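Local coordinates for superoxide dismutase [Fe] (Sulfolobus acidocaldarius, PDB 1B06), which catalyses the disproportionation of superoxide to hydrogen peroxide and dioxygen with one iron ion per subunit, protecting the cell from this toxic radical, at residues A[32-37]-A[86-91]; A[121-126]-A[189-194]; A[137-142]-A[157-162]. All blocks are in the same frame, centred on the assembly; numbering follows the deposited sequence.

Contact 1 comes first along the chain and joins the two long helices of the alpha-hairpin domain, 27-57 and 67-89, at the iron. In the C-terminal domain, contact 2 sets helix 116-129 against helix 184-191 and the turn after it, and contact 3, whose segments fall between those of contact 2 in sequence, ties strand 134-140 to the segment 157-162. The three centres lie 18 to 20 Å apart. M91 packs on W191 and V194, joining contacts 1 and 2 across the two domains, while F123 reaches L138, linking contact 2 to contact 3. Contacts 2 and 3 also meet a third subunit, so the packing runs from the iron site to a subunit interface.

Contact 1. Residues A[32-37]-A[86-91]; sequences VHYNGH and IYWNNM. With FE (Fe (III) ion), chain G.
W88 directs the edge of its six-membered ring at one face of H33, with CH2 3.5 Å from H33 CG and the two planes at 77°, an edge-to-face pair. The atom sits toward the rim of the imidazole. At the other end of the indole the roles are reversed: the edge of Y34 turns to the W88 face in an offset edge-to-face pair, its CD1 3.8 Å from W88 NE1. That N-H is hydrogen-bonded to H38, and Y34 OH to the carbonyl of P12. With CG anti to the backbone N (chi1 -163°), the H33 ring reaches across toward helix 67-89, and Y87 CE2 approaches H33 CE1 at 3.6 Å, the rings oblique. A water lies in the imidazole plane, weakly bonded to H33 ND1 at 2.7 Å, and reaches Y87 OH, which also bonds Y187. H33 NE2 binds the iron at 2.2 Å; H84, D170, H174 and a water complete the site. Metal holds the imidazole at one nitrogen and water, more weakly, at the other, with W88 against its face. The contact thus links the iron ligand through water to Y87 and Y187.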
loop_
_atom_site.group_PDB
_atom_site.type_symbol
_atom_site.label_atom_id
_atom_site.label_comp_id
_atom_site.label_asym_id
_atom_site.label_seq_id
_atom_site.Cartn_x
_atom_site.Cartn_y
_atom_site.Cartn_z
ATOM N N VAL A 32 25.717 -8.476 -8.295
ATOM C CA VAL A 32 24.398 -9.105 -8.207
ATOM C C VAL A 32 23.241 -8.095 -8.249
ATOM O O VAL A 32 22.142 -8.413 -8.704
ATOM C CB VAL A 32 24.278 -9.962 -6.926
ATOM C CG1 VAL A 32 24.339 -9.072 -5.697
ATOM C CG2 VAL A 32 22.986 -10.751 -6.950
ATOM N N HIS A 33 23.492 -6.879 -7.774
ATOM C CA HIS A 33 22.482 -5.823 -7.778
ATOM C C HIS A 33 22.146 -5.457 -9.220
ATOM O O HIS A 33 20.986 -5.242 -9.574
ATOM C CB HIS A 33 23.022 -4.586 -7.056
ATOM C CG HIS A 33 21.966 -3.609 -6.642
ATOM N ND1 HIS A 33 22.235 -2.529 -5.827
ATOM C CD2 HIS A 33 20.640 -3.554 -6.913
ATOM C CE1 HIS A 33 21.121 -1.854 -5.612
ATOM N NE2 HIS A 33 20.138 -2.455 -6.260
ATOM N N TYR A 34 23.186 -5.394 -10.045
ATOM C CA TYR A 34 23.049 -5.039 -11.449
ATOM C C TYR A 34 22.696 -6.237 -12.334
ATOM O O TYR A 34 21.677 -6.224 -13.019
ATOM C CB TYR A 34 24.347 -4.381 -11.938
ATOM C CG TYR A 34 24.396 -4.142 -13.428
ATOM C CD1 TYR A 34 23.597 -3.171 -14.021
ATOM C CD2 TYR A 34 25.218 -4.911 -14.248
ATOM C CE1 TYR A 34 23.607 -2.971 -15.394
ATOM C CE2 TYR A 34 25.239 -4.722 -15.626
ATOM C CZ TYR A 34 24.429 -3.753 -16.193
ATOM O OH TYR A 34 24.414 -3.581 -17.557
ATOM N N ASN A 35 23.529 -7.272 -12.312
ATOM C CA ASN A 35 23.289 -8.452 -13.137
ATOM C C ASN A 35 22.163 -9.344 -12.637
ATOM O O ASN A 35 21.601 -10.129 -13.399
ATOM C CB ASN A 35 24.565 -9.281 -13.256
ATOM C CG ASN A 35 25.622 -8.591 -14.076
ATOM O OD1 ASN A 35 25.400 -8.256 -15.244
ATOM N ND2 ASN A 35 26.783 -8.361 -13.470
ATOM N N GLY A 36 21.835 -9.229 -11.358
ATOM C CA GLY A 36 20.775 -10.051 -10.809
ATOM C C GLY A 36 19.439 -9.344 -10.731
ATOM O O GLY A 36 18.524 -9.636 -11.502
ATOM N N HIS A 37 19.335 -8.396 -9.806
ATOM C CA HIS A 37 18.099 -7.653 -9.595
ATOM C C HIS A 37 17.628 -6.791 -10.770
ATOM O O HIS A 37 16.525 -6.988 -11.278
ATOM C CB HIS A 37 18.224 -6.799 -8.324
ATOM C CG HIS A 37 18.494 -7.602 -7.089
ATOM N ND1 HIS A 37 17.495 -8.228 -6.375
ATOM C CD2 HIS A 37 19.652 -7.903 -6.454
ATOM C CE1 HIS A 37 18.024 -8.880 -5.355
ATOM N NE2 HIS A 37 19.332 -8.699 -5.379
ATOM N N ILE A 86 18.338 5.154 -12.991
ATOM C CA ILE A 86 18.712 6.481 -12.510
ATOM C C ILE A 86 19.794 6.342 -11.434
ATOM O O ILE A 86 20.777 7.082 -11.420
ATOM C CB ILE A 86 17.504 7.213 -11.894
ATOM C CG1 ILE A 86 16.456 7.488 -12.972
ATOM C CG2 ILE A 86 17.954 8.521 -11.263
ATOM C CD1 ILE A 86 15.074 7.786 -12.418
ATOM N N TYR A 87 19.589 5.378 -10.542
ATOM C CA TYR A 87 20.493 5.095 -9.432
ATOM C C TYR A 87 21.952 4.919 -9.869
ATOM O O TYR A 87 22.852 5.539 -9.297
ATOM C CB TYR A 87 19.995 3.843 -8.708
ATOM C CG TYR A 87 20.798 3.397 -7.504
ATOM C CD1 TYR A 87 21.060 4.265 -6.444
ATOM C CD2 TYR A 87 21.244 2.082 -7.402
ATOM C CE1 TYR A 87 21.752 3.823 -5.300
ATOM C CE2 TYR A 87 21.931 1.630 -6.273
ATOM C CZ TYR A 87 22.181 2.500 -5.226
ATOM O OH TYR A 87 22.852 2.040 -4.115
ATOM N N TRP A 88 22.186 4.087 -10.885
ATOM C CA TRP A 88 23.543 3.848 -11.373
ATOM C C TRP A 88 24.194 5.135 -11.867
ATOM O O TRP A 88 25.363 5.388 -11.598
ATOM C CB TRP A 88 23.556 2.830 -12.517
ATOM C CG TRP A 88 22.886 1.517 -12.217
ATOM C CD1 TRP A 88 22.016 0.848 -13.025
ATOM C CD2 TRP A 88 23.042 0.709 -11.040
ATOM N NE1 TRP A 88 21.616 -0.324 -12.430
ATOM C CE2 TRP A 88 22.229 -0.436 -11.212
ATOM C CE3 TRP A 88 23.786 0.840 -9.860
ATOM C CZ2 TRP A 88 22.139 -1.447 -10.244
ATOM C CZ3 TRP A 88 23.695 -0.169 -8.896
ATOM C CH2 TRP A 88 22.877 -1.297 -9.099
ATOM N N ASN A 89 23.430 5.946 -12.590
ATOM C CA ASN A 89 23.939 7.198 -13.132
ATOM C C ASN A 89 24.039 8.299 -12.087
ATOM O O ASN A 89 24.775 9.273 -12.268
ATOM C CB ASN A 89 23.046 7.671 -14.275
ATOM C CG ASN A 89 23.242 6.860 -15.532
ATOM O OD1 ASN A 89 24.352 6.750 -16.039
ATOM N ND2 ASN A 89 22.165 6.285 -16.043
ATOM N N ASN A 90 23.300 8.139 -10.995
ATOM C CA ASN A 90 23.284 9.127 -9.924
ATOM C C ASN A 90 24.453 8.945 -8.961
ATOM O O ASN A 90 24.557 9.653 -7.960
ATOM C CB ASN A 90 21.960 9.037 -9.163
ATOM C CG ASN A 90 21.529 10.368 -8.567
ATOM O OD1 ASN A 90 21.489 11.398 -9.248
ATOM N ND2 ASN A 90 21.196 10.349 -7.283
ATOM N N MET A 91 25.320 7.985 -9.270
ATOM C CA MET A 91 26.507 7.703 -8.465
ATOM C C MET A 91 27.742 7.789 -9.373
ATOM O O MET A 91 27.626 7.714 -10.596
ATOM C CB MET A 91 26.409 6.308 -7.840
ATOM C CG MET A 91 25.326 6.180 -6.778
ATOM S SD MET A 91 25.414 4.663 -5.811
ATOM C CE MET A 91 25.133 3.397 -7.110
HETATM FE FE FE G . 17.988 -2.188 -5.745
HETATM O O HOH W 1 23.613 -1.057 -3.965
HETATM O O HOH W 2 15.987 -1.812 -5.328
#

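Contact 2. Residues A[121-126]-A[189-194]; sequences QVFSES and NAWWNV
F123 meets both tryptophans of segment 189-194 along one side of its ring. Its CB lies 4.1 Å from W192 CH2, at the start of the approach. CG stays beside the same indole carbon, and CD1 then comes to 3.8 Å from W192 CZ2, the planes oblique to each other. One atom further, CE1 leaves W192 and meets W191, 3.8 Å from its CZ3; these two rings are nearly parallel, at 22°, but slid so far apart that they barely overlap. CE2, on the far side of the ring, packs on L138 of contact 3. Because CG is anti to the backbone N (chi1 -170°), the phenyl reaches out from helix 116-129 to the tryptophans, and both it and W191 rest on L167 and V169 of strand 165-170. The two indoles also pack on each other: W191 CZ3 stands 3.6 Å above the centre of the W192 ring. At the polar edge of W192, NE1 donates to S124 OG over 3.2 Å, with an N-H...O angle of 147° and the oxygen close to the indole plane. S124 OG is also hydrogen-bonded to the carbonyl of K120, so it links the indole to the preceding helical turn. Together F123, W191 and W192 form a buried aromatic cluster in the C-terminal domain of the iron/manganese superoxide dismutases, where helices pack on a three-stranded antiparallel sheet.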
loop_
_atom_site.group_PDB
_atom_site.type_symbol
_atom_site.label_atom_id
_atom_site.label_comp_id
_atom_site.label_asym_id
_atom_site.label_seq_id
_atom_site.Cartn_x
_atom_site.Cartn_y
_atom_site.Cartn_z
ATOM N N GLN A 121 21.321 16.602 6.537
ATOM C CA GLN A 121 20.738 16.140 7.788
ATOM C C GLN A 121 19.282 15.735 7.603
ATOM O O GLN A 121 18.862 14.675 8.065
ATOM C CB GLN A 121 20.805 17.243 8.846
ATOM C CG GLN A 121 22.130 17.340 9.564
ATOM C CD GLN A 121 22.288 18.655 10.304
ATOM O OE1 GLN A 121 21.308 19.260 10.736
ATOM N NE2 GLN A 121 23.529 19.104 10.454
ATOM N N VAL A 122 18.511 16.591 6.936
ATOM C CA VAL A 122 17.095 16.329 6.710
ATOM C C VAL A 122 16.877 15.156 5.760
ATOM O O VAL A 122 15.996 14.321 5.988
ATOM C CB VAL A 122 16.376 17.570 6.150
ATOM C CG1 VAL A 122 14.895 17.271 5.964
ATOM C CG2 VAL A 122 16.555 18.739 7.101
ATOM N N PHE A 123 17.680 15.085 4.702
ATOM C CA PHE A 123 17.560 13.990 3.749
ATOM C C PHE A 123 17.891 12.659 4.424
ATOM O O PHE A 123 17.224 11.646 4.192
ATOM C CB PHE A 123 18.490 14.205 2.553
ATOM C CG PHE A 123 18.251 13.240 1.423
ATOM C CD1 PHE A 123 18.835 11.978 1.433
ATOM C CD2 PHE A 123 17.425 13.587 0.356
ATOM C CE1 PHE A 123 18.599 11.072 0.397
ATOM C CE2 PHE A 123 17.182 12.689 -0.687
ATOM C CZ PHE A 123 17.771 11.430 -0.666
ATOM N N SER A 124 18.921 12.661 5.261
ATOM C CA SER A 124 19.319 11.448 5.961
ATOM C C SER A 124 18.254 11.035 6.978
ATOM O O SER A 124 17.968 9.844 7.141
ATOM C CB SER A 124 20.663 11.662 6.665
ATOM O OG SER A 124 21.722 11.735 5.725
ATOM N N GLU A 125 17.670 12.018 7.660
ATOM C CA GLU A 125 16.634 11.742 8.650
ATOM C C GLU A 125 15.427 11.091 7.973
ATOM O O GLU A 125 14.827 10.160 8.510
ATOM C CB GLU A 125 16.203 13.035 9.350
ATOM C CG GLU A 125 15.388 12.794 10.611
ATOM C CD GLU A 125 14.917 14.077 11.269
ATOM O OE1 GLU A 125 15.523 15.138 11.014
ATOM O OE2 GLU A 125 13.939 14.024 12.045
ATOM N N SER A 126 15.076 11.596 6.794
ATOM C CA SER A 126 13.958 11.059 6.027
ATOM C C SER A 126 14.259 9.635 5.550
ATOM O O SER A 126 13.410 8.747 5.645
ATOM C CB SER A 126 13.684 11.950 4.818
ATOM O OG SER A 126 13.433 13.281 5.223
ATOM N N ASN A 189 25.416 6.793 5.205
ATOM C CA ASN A 189 26.524 7.709 5.427
ATOM C C ASN A 189 27.606 7.491 4.371
ATOM O O ASN A 189 28.234 8.441 3.909
ATOM C CB ASN A 189 27.115 7.496 6.816
ATOM C CG ASN A 189 26.411 8.316 7.869
ATOM O OD1 ASN A 189 25.831 9.357 7.564
ATOM N ND2 ASN A 189 26.454 7.853 9.115
ATOM N N ALA A 190 27.820 6.239 3.984
ATOM C CA ALA A 190 28.824 5.919 2.973
ATOM C C ALA A 190 28.397 6.404 1.590
ATOM O O ALA A 190 29.212 6.926 0.825
ATOM C CB ALA A 190 29.065 4.418 2.928
ATOM N N TRP A 191 27.112 6.223 1.282
ATOM C CA TRP A 191 26.545 6.609 -0.005
ATOM C C TRP A 191 26.839 8.060 -0.403
ATOM O O TRP A 191 27.059 8.347 -1.578
ATOM C CB TRP A 191 25.030 6.346 0.006
ATOM C CG TRP A 191 24.281 6.978 -1.140
ATOM C CD1 TRP A 191 24.283 6.578 -2.448
ATOM C CD2 TRP A 191 23.459 8.152 -1.082
ATOM N NE1 TRP A 191 23.518 7.435 -3.207
ATOM C CE2 TRP A 191 23.001 8.408 -2.392
ATOM C CE3 TRP A 191 23.066 9.012 -0.047
ATOM C CZ2 TRP A 191 22.171 9.490 -2.697
ATOM C CZ3 TRP A 191 22.241 10.092 -0.351
ATOM C CH2 TRP A 191 21.803 10.320 -1.667
ATOM N N TRP A 192 26.852 8.970 0.567
ATOM C CA TRP A 192 27.125 10.378 0.278
ATOM C C TRP A 192 28.473 10.573 -0.425
ATOM O O TRP A 192 28.671 11.553 -1.148
ATOM C CB TRP A 192 27.108 11.212 1.567
ATOM C CG TRP A 192 25.732 11.442 2.145
ATOM C CD1 TRP A 192 25.230 10.902 3.292
ATOM C CD2 TRP A 192 24.695 12.277 1.607
ATOM N NE1 TRP A 192 23.947 11.344 3.502
ATOM C CE2 TRP A 192 23.593 12.190 2.484
ATOM C CE3 TRP A 192 24.590 13.091 0.470
ATOM C CZ2 TRP A 192 22.397 12.886 2.261
ATOM C CZ3 TRP A 192 23.399 13.783 0.248
ATOM C CH2 TRP A 192 22.321 13.675 1.142
ATOM N N ASN A 193 29.396 9.637 -0.222
ATOM C CA ASN A 193 30.722 9.728 -0.829
ATOM C C ASN A 193 30.785 9.366 -2.308
ATOM O O ASN A 193 31.801 9.614 -2.961
ATOM C CB ASN A 193 31.707 8.840 -0.071
ATOM C CG ASN A 193 31.970 9.336 1.326
ATOM O OD1 ASN A 193 32.393 10.471 1.520
ATOM N ND2 ASN A 193 31.715 8.491 2.311
ATOM N N VAL A 194 29.718 8.770 -2.837
ATOM C CA VAL A 194 29.702 8.388 -4.247
ATOM C C VAL A 194 28.589 9.060 -5.038
ATOM O O VAL A 194 28.343 8.711 -6.191
ATOM C CB VAL A 194 29.570 6.856 -4.426
ATOM C CG1 VAL A 194 30.851 6.173 -3.978
ATOM C CG2 VAL A 194 28.371 6.329 -3.641
#

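Contact 3. Residues A[137-142]-A[157-162]; sequences VLYYDN and MNHIAE
Y139 reaches from strand 134-140 to the segment 157-162, its hydroxyl meeting the H159 imidazole. Along the strand, V137 comes first, and its CG1 lies 4.0 Å above one face of the Y139 ring, toward the rim. L138 points to the other side of the sheet and packs on L167 and I149. At Y139 itself CG is anti to the carbonyl carbon (chi1 -59°), which carries the phenol toward H159 and I160. Its OH is 2.8 Å from H159 ND1 in a hydrogen bond in which either atom could be the donor. H159 ND1 lies near the phenol plane, and the hydroxyl meets the imidazole at its edge, the two side chains crossing at about a right angle. The same OH passes 3.2 Å from H159 CA, close beside the backbone. Nearer the strand, Y139 CD2 approaches I160 CD1 at 4.3 Å, a looser apolar contact. H159 NE2 is hydrogen-bonded to the carbonyl of H155, so the imidazole is gripped at both nitrogens and its rotation fixed. A phenylalanine at Y139 would probably keep much of the packing on V137 and I160 but leave H159 ND1 without its hydroxyl mate and the imidazole freer to turn. Y140 then packs on Y207 and L208, and D141 forms a salt bridge with K82 of the third subunit. That subunit also holds segment 157-162, its N79 bonding the backbone of H159 and A161. Within its own chain, strand 134-140 is the middle strand of the antiparallel sheet, between 147-153 and 165-170; the segment 157-162 belongs to the connection joining those outer strands, with H159 resting on N79 and L83 of helix 67-89.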
loop_
_atom_site.group_PDB
_atom_site.type_symbol
_atom_site.label_atom_id
_atom_site.label_comp_id
_atom_site.label_asym_id
_atom_site.label_seq_id
_atom_site.Cartn_x
_atom_site.Cartn_y
_atom_site.Cartn_z
ATOM N N VAL A 137 13.844 9.694 -2.359
ATOM C CA VAL A 137 14.061 10.479 -3.559
ATOM C C VAL A 137 13.919 11.973 -3.344
ATOM O O VAL A 137 13.270 12.417 -2.398
ATOM C CB VAL A 137 13.034 10.049 -4.639
ATOM C CG1 VAL A 137 13.366 10.674 -5.963
ATOM C CG2 VAL A 137 13.013 8.533 -4.762
ATOM N N LEU A 138 14.544 12.742 -4.227
ATOM C CA LEU A 138 14.436 14.193 -4.199
ATOM C C LEU A 138 13.870 14.569 -5.564
ATOM O O LEU A 138 14.525 14.361 -6.591
ATOM C CB LEU A 138 15.797 14.862 -4.008
ATOM C CG LEU A 138 15.667 16.388 -3.945
ATOM C CD1 LEU A 138 14.985 16.773 -2.642
ATOM C CD2 LEU A 138 17.029 17.049 -4.043
ATOM N N TYR A 139 12.644 15.084 -5.574
ATOM C CA TYR A 139 11.991 15.485 -6.815
ATOM C C TYR A 139 12.125 16.983 -6.980
ATOM O O TYR A 139 12.400 17.704 -6.026
ATOM C CB TYR A 139 10.480 15.199 -6.788
ATOM C CG TYR A 139 10.054 13.768 -6.584
ATOM C CD1 TYR A 139 10.136 12.840 -7.622
ATOM C CD2 TYR A 139 9.524 13.350 -5.362
ATOM C CE1 TYR A 139 9.700 11.525 -7.450
ATOM C CE2 TYR A 139 9.085 12.042 -5.177
ATOM C CZ TYR A 139 9.175 11.134 -6.224
ATOM O OH TYR A 139 8.746 9.842 -6.043
ATOM N N TYR A 140 11.923 17.452 -8.202
ATOM C CA TYR A 140 11.931 18.877 -8.443
ATOM C C TYR A 140 10.509 19.169 -8.895
ATOM O O TYR A 140 10.057 18.621 -9.899
ATOM C CB TYR A 140 12.897 19.276 -9.552
ATOM C CG TYR A 140 12.682 20.713 -9.957
ATOM C CD1 TYR A 140 12.815 21.740 -9.021
ATOM C CD2 TYR A 140 12.304 21.049 -11.257
ATOM C CE1 TYR A 140 12.574 23.064 -9.366
ATOM C CE2 TYR A 140 12.060 22.374 -11.615
ATOM C CZ TYR A 140 12.196 23.377 -10.661
ATOM O OH TYR A 140 11.952 24.691 -10.996
ATOM N N ASP A 141 9.799 20.002 -8.142
ATOM C CA ASP A 141 8.430 20.344 -8.494
ATOM C C ASP A 141 8.403 21.632 -9.294
ATOM O O ASP A 141 8.584 22.717 -8.750
ATOM C CB ASP A 141 7.576 20.503 -7.239
ATOM C CG ASP A 141 6.120 20.773 -7.564
ATOM O OD1 ASP A 141 5.706 20.490 -8.706
ATOM O OD2 ASP A 141 5.389 21.273 -6.682
ATOM N N ASN A 142 8.174 21.498 -10.592
ATOM C CA ASN A 142 8.125 22.637 -11.497
ATOM C C ASN A 142 6.976 23.585 -11.175
ATOM O O ASN A 142 7.039 24.770 -11.501
ATOM C CB ASN A 142 7.985 22.138 -12.935
ATOM C CG ASN A 142 7.404 20.738 -13.003
ATOM O OD1 ASN A 142 8.133 19.745 -12.941
ATOM N ND2 ASN A 142 6.082 20.651 -13.121
ATOM N N MET A 157 5.215 2.837 -4.481
ATOM C CA MET A 157 4.321 3.564 -3.591
ATOM C C MET A 157 4.903 4.888 -3.102
ATOM O O MET A 157 6.053 4.944 -2.679
ATOM C CB MET A 157 3.949 2.694 -2.390
ATOM C CG MET A 157 3.078 1.509 -2.746
ATOM S SD MET A 157 2.725 0.443 -1.344
ATOM C CE MET A 157 4.188 -0.565 -1.304
ATOM N N ASN A 158 4.089 5.943 -3.190
ATOM C CA ASN A 158 4.423 7.299 -2.741
ATOM C C ASN A 158 5.029 8.249 -3.758
ATOM O O ASN A 158 5.391 9.358 -3.403
ATOM C CB ASN A 158 5.330 7.265 -1.501
ATOM C CG ASN A 158 4.711 6.510 -0.343
ATOM O OD1 ASN A 158 3.556 6.078 -0.409
ATOM N ND2 ASN A 158 5.478 6.339 0.724
ATOM N N HIS A 159 5.151 7.833 -5.014
ATOM C CA HIS A 159 5.711 8.723 -6.027
ATOM C C HIS A 159 4.756 9.892 -6.193
ATOM O O HIS A 159 3.548 9.751 -5.987
ATOM C CB HIS A 159 5.812 8.039 -7.399
ATOM C CG HIS A 159 6.940 7.065 -7.523
ATOM N ND1 HIS A 159 8.262 7.437 -7.419
ATOM C CD2 HIS A 159 6.941 5.735 -7.775
ATOM C CE1 HIS A 159 9.030 6.378 -7.603
ATOM N NE2 HIS A 159 8.253 5.332 -7.820
ATOM N N ILE A 160 5.294 11.047 -6.566
ATOM C CA ILE A 160 4.450 12.198 -6.827
ATOM C C ILE A 160 4.413 12.215 -8.356
ATOM O O ILE A 160 5.454 12.337 -9.014
ATOM C CB ILE A 160 5.054 13.506 -6.269
ATOM C CG1 ILE A 160 5.080 13.454 -4.735
ATOM C CG2 ILE A 160 4.217 14.695 -6.723
ATOM C CD1 ILE A 160 5.693 14.685 -4.084
ATOM N N ALA A 161 3.209 12.056 -8.905
ATOM C CA ALA A 161 2.993 11.993 -10.351
ATOM C C ALA A 161 3.711 13.025 -11.209
ATOM O O ALA A 161 3.678 14.214 -10.919
ATOM C CB ALA A 161 1.491 12.035 -10.651
ATOM N N GLU A 162 4.361 12.537 -12.265
ATOM C CA GLU A 162 5.071 13.358 -13.245
ATOM C C GLU A 162 6.357 14.086 -12.849
ATOM O O GLU A 162 7.066 14.587 -13.719
ATOM C CB GLU A 162 4.109 14.386 -13.840
ATOM C CG GLU A 162 2.763 13.826 -14.247
ATOM C CD GLU A 162 1.960 14.822 -15.056
ATOM O OE1 GLU A 162 1.679 15.924 -14.543
ATOM O OE2 GLU A 162 1.616 14.506 -16.212
#